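Putative MCP-type signal transduction protein (Campylobacter jejuni subsp. jejuni serotype O:2, PDB 4WY9) probably acts as a chemotaxis receptor (Tlp1) whose periplasmic tandem-PAS domain senses chemical signals, perhaps recognising ligands indirectly. Local coordinates at residues N64-T69 with N77-Y82. Numbering follows the deposited sequence.
Sequences NIITNT and NFTYLY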
loop_
_atom_site.group_PDB
_atom_site.type_symbol
_atom_site.label_atom_id
_atom_site.label_comp_id
_atom_site.label_asym_id
_atom_site.label_seq_id
_atom_site.Cartn_x
_atom_site.Cartn_y
_atom_site.Cartn_z
ATOM N N ASN A 64 10.184 11.156 19.499
ATOM C CA ASN A 64 9.028 10.880 20.331
ATOM C C ASN A 64 7.762 11.039 19.552
ATOM O O ASN A 64 6.819 10.274 19.757
ATOM C CB ASN A 64 9.030 11.800 21.540
ATOM C CG ASN A 64 10.147 11.510 22.476
ATOM O OD1 ASN A 64 10.760 10.430 22.444
ATOM N ND2 ASN A 64 10.439 12.457 23.317
ATOM N N ILE A 65 7.714 12.004 18.628
ATOM C CA ILE A 65 6.527 12.158 17.767
ATOM C C ILE A 65 6.322 10.917 16.903
ATOM O O ILE A 65 5.192 10.422 16.755
ATOM C CB ILE A 65 6.656 13.423 16.891
ATOM C CG1 ILE A 65 6.542 14.663 17.773
ATOM C CG2 ILE A 65 5.669 13.423 15.759
ATOM C CD1 ILE A 65 6.982 15.920 17.069
ATOM N N ILE A 66 7.403 10.377 16.349
ATOM C CA ILE A 66 7.289 9.168 15.548
ATOM C C ILE A 66 6.869 7.971 16.371
ATOM O O ILE A 66 5.897 7.258 16.020
ATOM C CB ILE A 66 8.631 8.834 14.833
ATOM C CG1 ILE A 66 9.039 9.961 13.896
ATOM C CG2 ILE A 66 8.534 7.532 14.069
ATOM C CD1 ILE A 66 10.473 9.822 13.375
ATOM N N THR A 67 7.545 7.723 17.479
ATOM C CA THR A 67 7.283 6.509 18.221
ATOM C C THR A 67 5.925 6.552 18.919
ATOM O O THR A 67 5.262 5.527 19.019
ATOM C CB THR A 67 8.399 6.162 19.232
ATOM O OG1 THR A 67 8.536 7.222 20.176
ATOM C CG2 THR A 67 9.723 6.006 18.553
ATOM N N ASN A 68 5.486 7.729 19.363
ATOM C CA ASN A 68 4.183 7.879 19.953
ATOM C C ASN A 68 3.070 7.637 18.919
ATOM O O ASN A 68 2.008 7.118 19.264
ATOM C CB ASN A 68 4.030 9.251 20.623
ATOM C CG ASN A 68 4.816 9.371 21.929
ATOM O OD1 ASN A 68 5.126 8.381 22.588
ATOM N ND2 ASN A 68 5.147 10.618 22.315
ATOM N N THR A 69 3.270 8.063 17.697
ATOM C CA THR A 69 2.284 7.968 16.644
ATOM C C THR A 69 2.128 6.562 16.183
ATOM O O THR A 69 1.024 6.115 15.888
ATOM C CB THR A 69 2.655 8.854 15.425
ATOM O OG1 THR A 69 2.775 10.240 15.780
ATOM C CG2 THR A 69 1.639 8.705 14.280
ATOM N N ASN A 77 3.903 -1.638 8.593
ATOM C CA ASN A 77 4.997 -2.488 8.989
ATOM C C ASN A 77 6.235 -1.679 9.201
ATOM O O ASN A 77 7.111 -2.048 10.036
ATOM C CB ASN A 77 5.143 -3.606 7.930
ATOM C CG ASN A 77 3.861 -4.448 7.793
ATOM O OD1 ASN A 77 2.906 -4.137 6.963
ATOM N ND2 ASN A 77 3.833 -5.543 8.538
ATOM N N PHE A 78 6.363 -0.580 8.452
ATOM C CA PHE A 78 7.473 0.323 8.644
ATOM C C PHE A 78 7.019 1.764 8.596
ATOM O O PHE A 78 6.049 2.117 7.917
ATOM C CB PHE A 78 8.544 0.086 7.563
ATOM C CG PHE A 78 9.077 -1.318 7.535
ATOM C CD1 PHE A 78 10.174 -1.689 8.327
ATOM C CD2 PHE A 78 8.454 -2.319 6.768
ATOM C CE1 PHE A 78 10.635 -2.983 8.323
ATOM C CE2 PHE A 78 8.957 -3.608 6.751
ATOM C CZ PHE A 78 10.043 -3.936 7.522
ATOM N N THR A 79 7.774 2.614 9.285
ATOM C CA THR A 79 7.545 4.045 9.299
ATOM C C THR A 79 8.888 4.709 9.058
ATOM O O THR A 79 9.908 4.228 9.547
ATOM C CB THR A 79 6.925 4.500 10.655
ATOM O OG1 THR A 79 5.557 3.971 10.760
ATOM C CG2 THR A 79 6.932 6.001 10.798
ATOM N N TYR A 80 8.905 5.769 8.276
ATOM C CA TYR A 80 10.178 6.461 7.999
ATOM C C TYR A 80 10.046 7.948 7.918
ATOM O O TYR A 80 9.056 8.480 7.402
ATOM C CB TYR A 80 10.827 5.925 6.715
ATOM C CG TYR A 80 9.874 5.774 5.552
ATOM C CD1 TYR A 80 9.612 6.842 4.680
ATOM C CD2 TYR A 80 9.218 4.572 5.319
ATOM C CE1 TYR A 80 8.759 6.681 3.625
ATOM C CE2 TYR A 80 8.333 4.424 4.260
ATOM C CZ TYR A 80 8.110 5.484 3.422
ATOM O OH TYR A 80 7.228 5.342 2.343
ATOM N N LEU A 81 11.075 8.637 8.416
ATOM C CA LEU A 81 11.264 10.056 8.238
ATOM C C LEU A 81 12.557 10.275 7.499
ATOM O O LEU A 81 13.639 9.964 8.012
ATOM C CB LEU A 81 11.272 10.814 9.562
ATOM C CG LEU A 81 11.497 12.323 9.414
ATOM C CD1 LEU A 81 10.384 13.001 8.650
ATOM C CD2 LEU A 81 11.649 12.979 10.775
ATOM N N TYR A 82 12.464 10.816 6.288
ATOM C CA TYR A 82 13.615 11.176 5.468
ATOM C C TYR A 82 13.760 12.693 5.560
ATOM O O TYR A 82 12.816 13.414 5.268
ATOM C CB TYR A 82 13.390 10.700 4.035
ATOM C CG TYR A 82 14.365 11.193 2.991
ATOM C CD1 TYR A 82 15.715 11.368 3.260
ATOM C CD2 TYR A 82 13.926 11.461 1.706
ATOM C CE1 TYR A 82 16.587 11.819 2.280
ATOM C CE2 TYR A 82 14.774 11.903 0.731
ATOM C CZ TYR A 82 16.103 12.096 1.011
ATOM O OH TYR A 82 16.941 12.531 0.010
#
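In the first PDC (Cache) sensor domain of Tlp1, I66 of helix 59-70 packs on T79 and L81 of strand 78-83, joining a helix to one face of the antiparallel sheet. I66 is the one helix residue in 64-69 that reaches the strand. Its two branches diverge. With CG1 beside the backbone N (chi1 -61°), CG2 of I66 lies anti to that N and meets the methyl CG2 of T79 at 4.0 Å, the two side chains running antiparallel past one another. The longer branch goes to L81: CD1 of I66 lies 4.0 Å from CB of L81. Here the isoleucine lies roughly perpendicular to the leucine, and it is the base of the leucine that is touched. In the conformer described, T79 turns its methyl CG2, not its hydroxyl, to I66.

T79 and L81 alternate with Y80, whose CB points away from the helix; the OH of Y80 is hydrogen-bonded to OD1 of N167. I66 also touches Y108 of strand 104-110 and I41 of the long helix 8-51, so it sits where helix 59-70, helix 8-51 and the sheet come together. N77 and F78 form a classic beta bulge opposite T186.

On the helix, T69 OG1 donates to I65 O at 2.6 Å. The hydroxyl and T69 N approach this oxygen from opposite faces of its carbonyl plane.

No hydrogen bond or salt bridge crosses between the two segments. All three touching residues are buried, and helix and strand meet here through methyl and methylene groups alone, so the contact is apolar and small, resting on van der Waals packing with no directional bond across it.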